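Local coordinates for protein terminal oxygenase component of carbazole 1,9a-dioxygenase (Sphingomonas, PDB 3GKQ) that probably dihydroxylates carbazole at its angular position, as the Rieske non-haem iron terminal oxygenase of carbazole 1,9a-dioxygenase, at residues A[186-191]-A[203-208]; A[257-262]-A[273-278]. One frame throughout, in Å; residues are numbered along the deposited sequence.

Contact 1. Residues A[186-191]-A[203-208]; sequences HVFIHK and LPLGFA. With FE2 (Fe (II) ion), chain G.
The 3-10 turn around V187 and F188 lies against the chain 203-208 as it enters a strand, the CA atoms of F188 and L205 being 5.1 Å apart. The two backbones are joined through one water. It donates to V187 O and to P204 O, at 2.7 Å from each of these two oxygens. V187 is the main side chain on the 3-10 side. With CG1 anti to the carbonyl carbon (chi1 -65°), its CG2 falls between the backbone N and that carbon and rests on backbone oxygens, 3.4 Å from L205 O and a little farther from P204 O. CB and CG1 of V187 turn to L203 instead, each 3.9 Å from L203 CD1. The other branch of L203 reaches the next turn, with CD2 3.8 Å from H190 CB. L203 thus spans V187 and the base of an iron ligand. Cut back to an alanine, this position would lose both branches, which would probably open a gap beside V187 and end the apolar contact with H190 CB. Farther along, F188 CD1 meets L205 CD2 obliquely at 4.2 Å. K191 NZ lies over one face of the F188 ring, toward its rim. It also donates to F188 O from above the carbonyl plane, while K191 N reaches the same oxygen from the opposite face. The stronger partner of NZ is E84 of the second subunit, in a salt bridge. L205 and G206 both face I239, a classic beta bulge at the strand's start. The NE2 atoms of H186 and H190 bind the iron(II) ion, which also holds two waters. D334 completes the two-histidine, one-carboxylate facial triad, the mononuclear iron site characteristic of Rieske oxygenases.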
ATOM      1  N   HIS A 186       1.969 -29.337 -15.623  1.00 37.86           N
ATOM      2  CA  HIS A 186       0.924 -28.580 -14.959  1.00 36.35           C
ATOM      3  C   HIS A 186      -0.497 -29.076 -15.185  1.00 36.04           C
ATOM      4  O   HIS A 186      -1.401 -28.647 -14.481  1.00 37.55           O
ATOM      5  CB  HIS A 186       1.042 -27.070 -15.283  1.00 32.51           C
ATOM      6  CG  HIS A 186       0.142 -26.581 -16.382  1.00 26.94           C
ATOM      7  ND1 HIS A 186       0.501 -26.615 -17.712  1.00 26.73           N
ATOM      8  CD2 HIS A 186      -1.069 -25.968 -16.337  1.00 27.45           C
ATOM      9  CE1 HIS A 186      -0.446 -26.039 -18.437  1.00 29.23           C
ATOM     10  NE2 HIS A 186      -1.411 -25.637 -17.627  1.00 18.44           N
ATOM     11  N   VAL A 187      -0.701 -29.991 -16.134  1.00 37.74           N
ATOM     12  CA  VAL A 187      -2.053 -30.493 -16.393  1.00 37.56           C
ATOM     13  C   VAL A 187      -2.720 -31.049 -15.128  1.00 36.29           C
ATOM     14  O   VAL A 187      -3.940 -31.191 -15.073  1.00 35.59           O
ATOM     15  CB  VAL A 187      -2.068 -31.586 -17.507  1.00 39.08           C
ATOM     16  CG1 VAL A 187      -1.631 -30.979 -18.832  1.00 41.79           C
ATOM     17  CG2 VAL A 187      -1.172 -32.743 -17.134  1.00 38.61           C
ATOM     18  N   PHE A 188      -1.911 -31.350 -14.116  1.00 34.74           N
ATOM     19  CA  PHE A 188      -2.403 -31.864 -12.839  1.00 32.45           C
ATOM     20  C   PHE A 188      -3.435 -30.899 -12.246  1.00 32.74           C
ATOM     21  O   PHE A 188      -4.431 -31.328 -11.652  1.00 31.00           O
ATOM     22  CB  PHE A 188      -1.226 -32.033 -11.868  1.00 32.13           C
ATOM     23  CG  PHE A 188      -1.588 -32.706 -10.566  1.00 31.93           C
ATOM     24  CD1 PHE A 188      -1.807 -34.081 -10.512  1.00 30.81           C
ATOM     25  CD2 PHE A 188      -1.682 -31.968  -9.387  1.00 30.57           C
ATOM     26  CE1 PHE A 188      -2.117 -34.715  -9.300  1.00 30.88           C
ATOM     27  CE2 PHE A 188      -1.991 -32.590  -8.170  1.00 30.71           C
ATOM     28  CZ  PHE A 188      -2.207 -33.968  -8.127  1.00 30.05           C
ATOM     29  N   ILE A 189      -3.204 -29.596 -12.412  1.00 30.86           N
ATOM     30  CA  ILE A 189      -4.125 -28.591 -11.875  1.00 32.55           C
ATOM     31  C   ILE A 189      -5.459 -28.575 -12.606  1.00 30.72           C
ATOM     32  O   ILE A 189      -6.435 -28.021 -12.104  1.00 29.53           O
ATOM     33  CB  ILE A 189      -3.560 -27.146 -11.968  1.00 35.44           C
ATOM     34  CG1 ILE A 189      -3.310 -26.782 -13.432  1.00 37.25           C
ATOM     35  CG2 ILE A 189      -2.297 -27.022 -11.153  1.00 37.65           C
ATOM     36  CD1 ILE A 189      -3.088 -25.294 -13.658  1.00 42.97           C
ATOM     37  N   HIS A 190      -5.491 -29.163 -13.796  1.00 31.04           N
ATOM     38  CA  HIS A 190      -6.712 -29.192 -14.593  1.00 33.20           C
ATOM     39  C   HIS A 190      -7.513 -30.498 -14.455  1.00 33.49           C
ATOM     40  O   HIS A 190      -8.526 -30.675 -15.131  1.00 33.60           O
ATOM     41  CB  HIS A 190      -6.368 -28.979 -16.075  1.00 33.16           C
ATOM     42  CG  HIS A 190      -5.737 -27.653 -16.377  1.00 32.54           C
ATOM     43  ND1 HIS A 190      -6.360 -26.454 -16.110  1.00 32.10           N
ATOM     44  CD2 HIS A 190      -4.561 -27.341 -16.976  1.00 31.04           C
ATOM     45  CE1 HIS A 190      -5.598 -25.460 -16.534  1.00 34.67           C
ATOM     46  NE2 HIS A 190      -4.502 -25.971 -17.064  1.00 33.75           N
ATOM     47  N   LYS A 191      -7.078 -31.398 -13.577  1.00 33.23           N
ATOM     48  CA  LYS A 191      -7.756 -32.689 -13.416  1.00 32.52           C
ATOM     49  C   LYS A 191      -9.236 -32.658 -13.039  1.00 33.64           C
ATOM     50  O   LYS A 191      -9.930 -33.660 -13.206  1.00 34.48           O
ATOM     51  CB  LYS A 191      -6.985 -33.580 -12.427  1.00 29.52           C
ATOM     52  CG  LYS A 191      -6.947 -33.095 -10.984  1.00 27.37           C
ATOM     53  CD  LYS A 191      -5.889 -33.876 -10.195  1.00 27.69           C
ATOM     54  CE  LYS A 191      -5.786 -33.398  -8.755  1.00 28.67           C
ATOM     55  NZ  LYS A 191      -5.420 -31.947  -8.675  1.00 29.51           N
ATOM     56  N   LEU A 203      -7.151 -36.421 -20.675  1.00 33.75           N
ATOM     57  CA  LEU A 203      -6.163 -35.611 -19.969  1.00 32.53           C
ATOM     58  C   LEU A 203      -5.484 -36.421 -18.873  1.00 32.47           C
ATOM     59  O   LEU A 203      -6.103 -36.783 -17.871  1.00 33.35           O
ATOM     60  CB  LEU A 203      -6.820 -34.381 -19.350  1.00 32.02           C
ATOM     61  CG  LEU A 203      -5.850 -33.382 -18.711  1.00 35.15           C
ATOM     62  CD1 LEU A 203      -5.033 -32.704 -19.809  1.00 34.25           C
ATOM     63  CD2 LEU A 203      -6.625 -32.347 -17.912  1.00 34.37           C
ATOM     64  N   PRO A 204      -4.196 -36.721 -19.056  1.00 31.83           N
ATOM     65  CA  PRO A 204      -3.448 -37.493 -18.065  1.00 32.67           C
ATOM     66  C   PRO A 204      -3.103 -36.643 -16.844  1.00 33.68           C
ATOM     67  O   PRO A 204      -3.403 -35.446 -16.803  1.00 32.22           O
ATOM     68  CB  PRO A 204      -2.208 -37.920 -18.837  1.00 31.93           C
ATOM     69  CG  PRO A 204      -1.962 -36.730 -19.721  1.00 34.31           C
ATOM     70  CD  PRO A 204      -3.350 -36.386 -20.217  1.00 31.90           C
ATOM     71  N   LEU A 205      -2.489 -37.280 -15.850  1.00 34.25           N
ATOM     72  CA  LEU A 205      -2.069 -36.589 -14.637  1.00 37.27           C
ATOM     73  C   LEU A 205      -0.729 -35.919 -14.930  1.00 40.37           C
ATOM     74  O   LEU A 205      -0.494 -34.780 -14.527  1.00 41.02           O
ATOM     75  CB  LEU A 205      -1.895 -37.580 -13.480  1.00 33.05           C
ATOM     76  CG  LEU A 205      -3.150 -38.255 -12.917  1.00 33.34           C
ATOM     77  CD1 LEU A 205      -2.743 -39.312 -11.906  1.00 34.91           C
ATOM     78  CD2 LEU A 205      -4.057 -37.220 -12.274  1.00 32.38           C
ATOM     79  N   GLY A 206       0.135 -36.642 -15.643  1.00 42.84           N
ATOM     80  CA  GLY A 206       1.454 -36.139 -15.988  1.00 45.79           C
ATOM     81  C   GLY A 206       2.142 -36.952 -17.076  1.00 46.53           C
ATOM     82  O   GLY A 206       1.471 -37.516 -17.940  1.00 47.71           O
ATOM     83  N   PHE A 207       3.475 -37.026 -17.021  1.00 46.03           N
ATOM     84  CA  PHE A 207       4.264 -37.747 -18.026  1.00 44.96           C
ATOM     85  C   PHE A 207       5.582 -38.316 -17.486  1.00 44.93           C
ATOM     86  O   PHE A 207       6.174 -37.760 -16.568  1.00 45.67           O
ATOM     87  CB  PHE A 207       4.606 -36.804 -19.179  1.00 44.32           C
ATOM     88  CG  PHE A 207       3.409 -36.154 -19.817  1.00 44.06           C
ATOM     89  CD1 PHE A 207       2.643 -36.836 -20.757  1.00 44.23           C
ATOM     90  CD2 PHE A 207       3.061 -34.849 -19.493  1.00 42.69           C
ATOM     91  CE1 PHE A 207       1.545 -36.221 -21.375  1.00 43.76           C
ATOM     92  CE2 PHE A 207       1.969 -34.226 -20.101  1.00 42.27           C
ATOM     93  CZ  PHE A 207       1.210 -34.912 -21.045  1.00 41.75           C
ATOM     94  N   ALA A 208       6.034 -39.427 -18.067  1.00 45.66           N
ATOM     95  CA  ALA A 208       7.306 -40.053 -17.684  1.00 46.08           C
ATOM     96  C   ALA A 208       8.221 -39.888 -18.906  1.00 46.62           C
ATOM     97  O   ALA A 208       8.360 -40.804 -19.717  1.00 47.60           O
ATOM     98  CB  ALA A 208       7.100 -41.533 -17.366  1.00 45.24           C
TER
HETATM   99 FE   FE2 G 501      -2.848 -24.759 -18.007  1.00 16.64          FE
HETATM  100  O   HOH W   1      -4.551 -33.851 -14.924  1.00 29.04           O
HETATM  101  O   HOH W   2      -2.956 -25.458 -19.908  1.00 52.28           O
HETATM  102  O   HOH W   3      -1.398 -23.210 -19.060  1.00 47.93           O

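Contact 2. Residues A[257-262]-A[273-278]; sequences KMVAIS and VDPFPD
V273 packs its CG1 against A260, 3.9 Å from A260 CB. This branch is anti to the backbone N of V273 (chi1 -176°), which carries it to the alanine. D274 pairs with S262 as an antiparallel hydrogen-bonded pair, and D274 N donates to S262 O. In return D274 O takes S262 N at 2.8 Å and, weakly, I261 N, so I261 and S262 together face D274 in a classic beta bulge. The D274 carboxylate hydrogen-bonds T282 OG1 through OD1. P275 follows a cis peptide. Its O receives A260 N at 2.7 Å, in the carbonyl plane and nearly straight (168°), while its ring carbon CD meets I261 CD1 at 3.9 Å. The F276 ring takes V259 obliquely, with F276 CD2 3.7 Å from V259 CG2. P277, also after a cis peptide, lays its CB over one face of that ring, offset toward the rim. D278 ends the run in a salt bridge, OD2 to K257 NZ at 2.9 Å, reached by the extended lysine chain. A water accepts from K257 NZ and donates to D278 OD1, and N199 hydrogen-bonds both K257 NZ and D278 OD2. The segment leaves strand 270-274 beside strand 282-289, where F276 and P277 touch Q283. Both also touch L195 of helix 194-198, and P277 packs on W322 and A326 of helix 308-328.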
ATOM      1  N   LYS A 257     -11.201 -37.774 -27.317  1.00 40.95           N
ATOM      2  CA  LYS A 257     -10.714 -36.598 -28.042  1.00 40.49           C
ATOM      3  C   LYS A 257      -9.304 -36.255 -27.579  1.00 40.14           C
ATOM      4  O   LYS A 257      -9.086 -35.917 -26.414  1.00 39.61           O
ATOM      5  CB  LYS A 257     -11.639 -35.401 -27.823  1.00 39.64           C
ATOM      6  CG  LYS A 257     -12.998 -35.553 -28.475  1.00 40.45           C
ATOM      7  CD  LYS A 257     -13.774 -34.246 -28.444  1.00 41.34           C
ATOM      8  CE  LYS A 257     -15.089 -34.373 -29.198  1.00 41.18           C
ATOM      9  NZ  LYS A 257     -15.799 -33.073 -29.294  1.00 40.44           N
ATOM     10  N   MET A 258      -8.350 -36.354 -28.500  1.00 39.61           N
ATOM     11  CA  MET A 258      -6.953 -36.072 -28.211  1.00 40.45           C
ATOM     12  C   MET A 258      -6.600 -34.617 -28.523  1.00 41.00           C
ATOM     13  O   MET A 258      -6.693 -34.176 -29.670  1.00 41.07           O
ATOM     14  CB  MET A 258      -6.056 -37.002 -29.030  1.00 41.09           C
ATOM     15  CG  MET A 258      -6.487 -38.461 -28.991  1.00 42.83           C
ATOM     16  SD  MET A 258      -6.623 -39.099 -27.312  1.00 44.32           S
ATOM     17  CE  MET A 258      -4.929 -39.602 -27.015  1.00 43.07           C
ATOM     18  N   VAL A 259      -6.192 -33.881 -27.494  1.00 40.48           N
ATOM     19  CA  VAL A 259      -5.822 -32.478 -27.655  1.00 39.65           C
ATOM     20  C   VAL A 259      -4.427 -32.219 -27.102  1.00 40.07           C
ATOM     21  O   VAL A 259      -3.799 -33.117 -26.536  1.00 38.82           O
ATOM     22  CB  VAL A 259      -6.819 -31.547 -26.933  1.00 39.16           C
ATOM     23  CG1 VAL A 259      -8.166 -31.586 -27.634  1.00 39.45           C
ATOM     24  CG2 VAL A 259      -6.960 -31.963 -25.476  1.00 37.49           C
ATOM     25  N   ALA A 260      -3.948 -30.990 -27.264  1.00 40.34           N
ATOM     26  CA  ALA A 260      -2.621 -30.618 -26.779  1.00 41.12           C
ATOM     27  C   ALA A 260      -1.597 -31.634 -27.272  1.00 41.35           C
ATOM     28  O   ALA A 260      -0.831 -32.206 -26.487  1.00 42.11           O
ATOM     29  CB  ALA A 260      -2.612 -30.556 -25.252  1.00 38.92           C
ATOM     30  N   ILE A 261      -1.603 -31.862 -28.580  1.00 41.20           N
ATOM     31  CA  ILE A 261      -0.682 -32.794 -29.212  1.00 40.98           C
ATOM     32  C   ILE A 261       0.626 -32.065 -29.492  1.00 41.63           C
ATOM     33  O   ILE A 261       1.709 -32.640 -29.388  1.00 42.76           O
ATOM     34  CB  ILE A 261      -1.276 -33.327 -30.536  1.00 40.17           C
ATOM     35  CG1 ILE A 261      -2.460 -34.252 -30.230  1.00 39.70           C
ATOM     36  CG2 ILE A 261      -0.207 -34.050 -31.345  1.00 40.61           C
ATOM     37  CD1 ILE A 261      -3.201 -34.732 -31.458  1.00 39.64           C
ATOM     38  N   SER A 262       0.513 -30.790 -29.841  1.00 41.35           N
ATOM     39  CA  SER A 262       1.676 -29.967 -30.133  1.00 41.36           C
ATOM     40  C   SER A 262       1.597 -28.631 -29.408  1.00 40.84           C
ATOM     41  O   SER A 262       0.756 -27.785 -29.734  1.00 40.71           O
ATOM     42  CB  SER A 262       1.784 -29.715 -31.634  1.00 43.05           C
ATOM     43  OG  SER A 262       2.792 -28.757 -31.906  1.00 45.19           O
ATOM     44  N   VAL A 273      -1.267 -23.986 -28.462  1.00 36.05           N
ATOM     45  CA  VAL A 273      -1.641 -25.346 -28.077  1.00 36.94           C
ATOM     46  C   VAL A 273      -2.490 -25.897 -29.220  1.00 38.28           C
ATOM     47  O   VAL A 273      -3.570 -25.378 -29.517  1.00 36.56           O
ATOM     48  CB  VAL A 273      -2.447 -25.348 -26.770  1.00 36.41           C
ATOM     49  CG1 VAL A 273      -2.737 -26.771 -26.337  1.00 36.48           C
ATOM     50  CG2 VAL A 273      -1.665 -24.614 -25.681  1.00 36.49           C
ATOM     51  N   ASP A 274      -1.995 -26.948 -29.865  1.00 39.26           N
ATOM     52  CA  ASP A 274      -2.692 -27.518 -31.006  1.00 40.66           C
ATOM     53  C   ASP A 274      -2.830 -29.041 -30.979  1.00 40.19           C
ATOM     54  O   ASP A 274      -1.834 -29.762 -30.902  1.00 40.08           O
ATOM     55  CB  ASP A 274      -1.963 -27.077 -32.274  1.00 42.04           C
ATOM     56  CG  ASP A 274      -2.771 -27.309 -33.524  1.00 44.18           C
ATOM     57  OD1 ASP A 274      -4.014 -27.195 -33.462  1.00 42.63           O
ATOM     58  OD2 ASP A 274      -2.155 -27.584 -34.576  1.00 46.30           O
ATOM     59  N   PRO A 275      -4.075 -29.548 -31.018  1.00 39.41           N
ATOM     60  CA  PRO A 275      -5.327 -28.783 -31.059  1.00 37.29           C
ATOM     61  C   PRO A 275      -5.862 -28.608 -29.640  1.00 36.06           C
ATOM     62  O   PRO A 275      -5.521 -29.383 -28.750  1.00 36.39           O
ATOM     63  CB  PRO A 275      -6.232 -29.668 -31.904  1.00 39.21           C
ATOM     64  CG  PRO A 275      -5.849 -31.037 -31.420  1.00 39.01           C
ATOM     65  CD  PRO A 275      -4.326 -30.965 -31.356  1.00 39.39           C
ATOM     66  N   PHE A 276      -6.700 -27.600 -29.428  1.00 34.11           N
ATOM     67  CA  PHE A 276      -7.253 -27.353 -28.100  1.00 33.15           C
ATOM     68  C   PHE A 276      -8.198 -26.162 -28.170  1.00 32.37           C
ATOM     69  O   PHE A 276      -7.954 -25.216 -28.922  1.00 32.03           O
ATOM     70  CB  PHE A 276      -6.108 -27.073 -27.113  1.00 32.96           C
ATOM     71  CG  PHE A 276      -6.523 -27.123 -25.672  1.00 32.13           C
ATOM     72  CD1 PHE A 276      -7.079 -26.006 -25.053  1.00 29.67           C
ATOM     73  CD2 PHE A 276      -6.425 -28.311 -24.953  1.00 31.05           C
ATOM     74  CE1 PHE A 276      -7.531 -26.074 -23.740  1.00 31.33           C
ATOM     75  CE2 PHE A 276      -6.877 -28.389 -23.632  1.00 31.41           C
ATOM     76  CZ  PHE A 276      -7.433 -27.273 -23.029  1.00 31.20           C
ATOM     77  N   PRO A 277      -9.293 -26.183 -27.392  1.00 32.68           N
ATOM     78  CA  PRO A 277      -9.742 -27.214 -26.446  1.00 34.41           C
ATOM     79  C   PRO A 277     -10.520 -28.348 -27.123  1.00 35.95           C
ATOM     80  O   PRO A 277     -11.222 -29.117 -26.464  1.00 36.70           O
ATOM     81  CB  PRO A 277     -10.619 -26.424 -25.489  1.00 32.19           C
ATOM     82  CG  PRO A 277     -11.307 -25.475 -26.428  1.00 32.60           C
ATOM     83  CD  PRO A 277     -10.173 -25.001 -27.322  1.00 31.80           C
ATOM     84  N   ASP A 278     -10.393 -28.435 -28.441  1.00 37.13           N
ATOM     85  CA  ASP A 278     -11.079 -29.461 -29.215  1.00 38.49           C
ATOM     86  C   ASP A 278     -10.237 -29.760 -30.442  1.00 38.21           C
ATOM     87  O   ASP A 278      -9.485 -28.903 -30.909  1.00 39.48           O
ATOM     88  CB  ASP A 278     -12.474 -28.969 -29.627  1.00 38.31           C
ATOM     89  CG  ASP A 278     -13.282 -30.036 -30.354  1.00 41.21           C
ATOM     90  OD1 ASP A 278     -13.091 -30.211 -31.579  1.00 40.02           O
ATOM     91  OD2 ASP A 278     -14.098 -30.709 -29.690  1.00 39.82           O
TER
HETATM   92  O   HOH W   4     -14.632 -32.741 -31.934  1.00 45.68           O

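How the contacts relate
Both contacts belong to the part of the chain that carries the mononuclear iron, on the same side of the chain's centre, about 14 Å apart between centres and not touching. Contact 1 is buried and reaches the second subunit. Contact 2 is partly buried, with I261 and M258 exposed, and lies within one chain. They use different sheets: 203-208 enters the three-stranded one, while 257-262 runs into the seven-stranded one and 273-278 runs out of it. Contact 1 joins its segments by apolar side chains and a water, whereas contact 2 adds direct backbone hydrogen bonds and a salt bridge to its apolar packing. F330 connects them, stacking on H190 and meeting the ring of F276, whose nearest side-chain atom is about 7 Å from the iron.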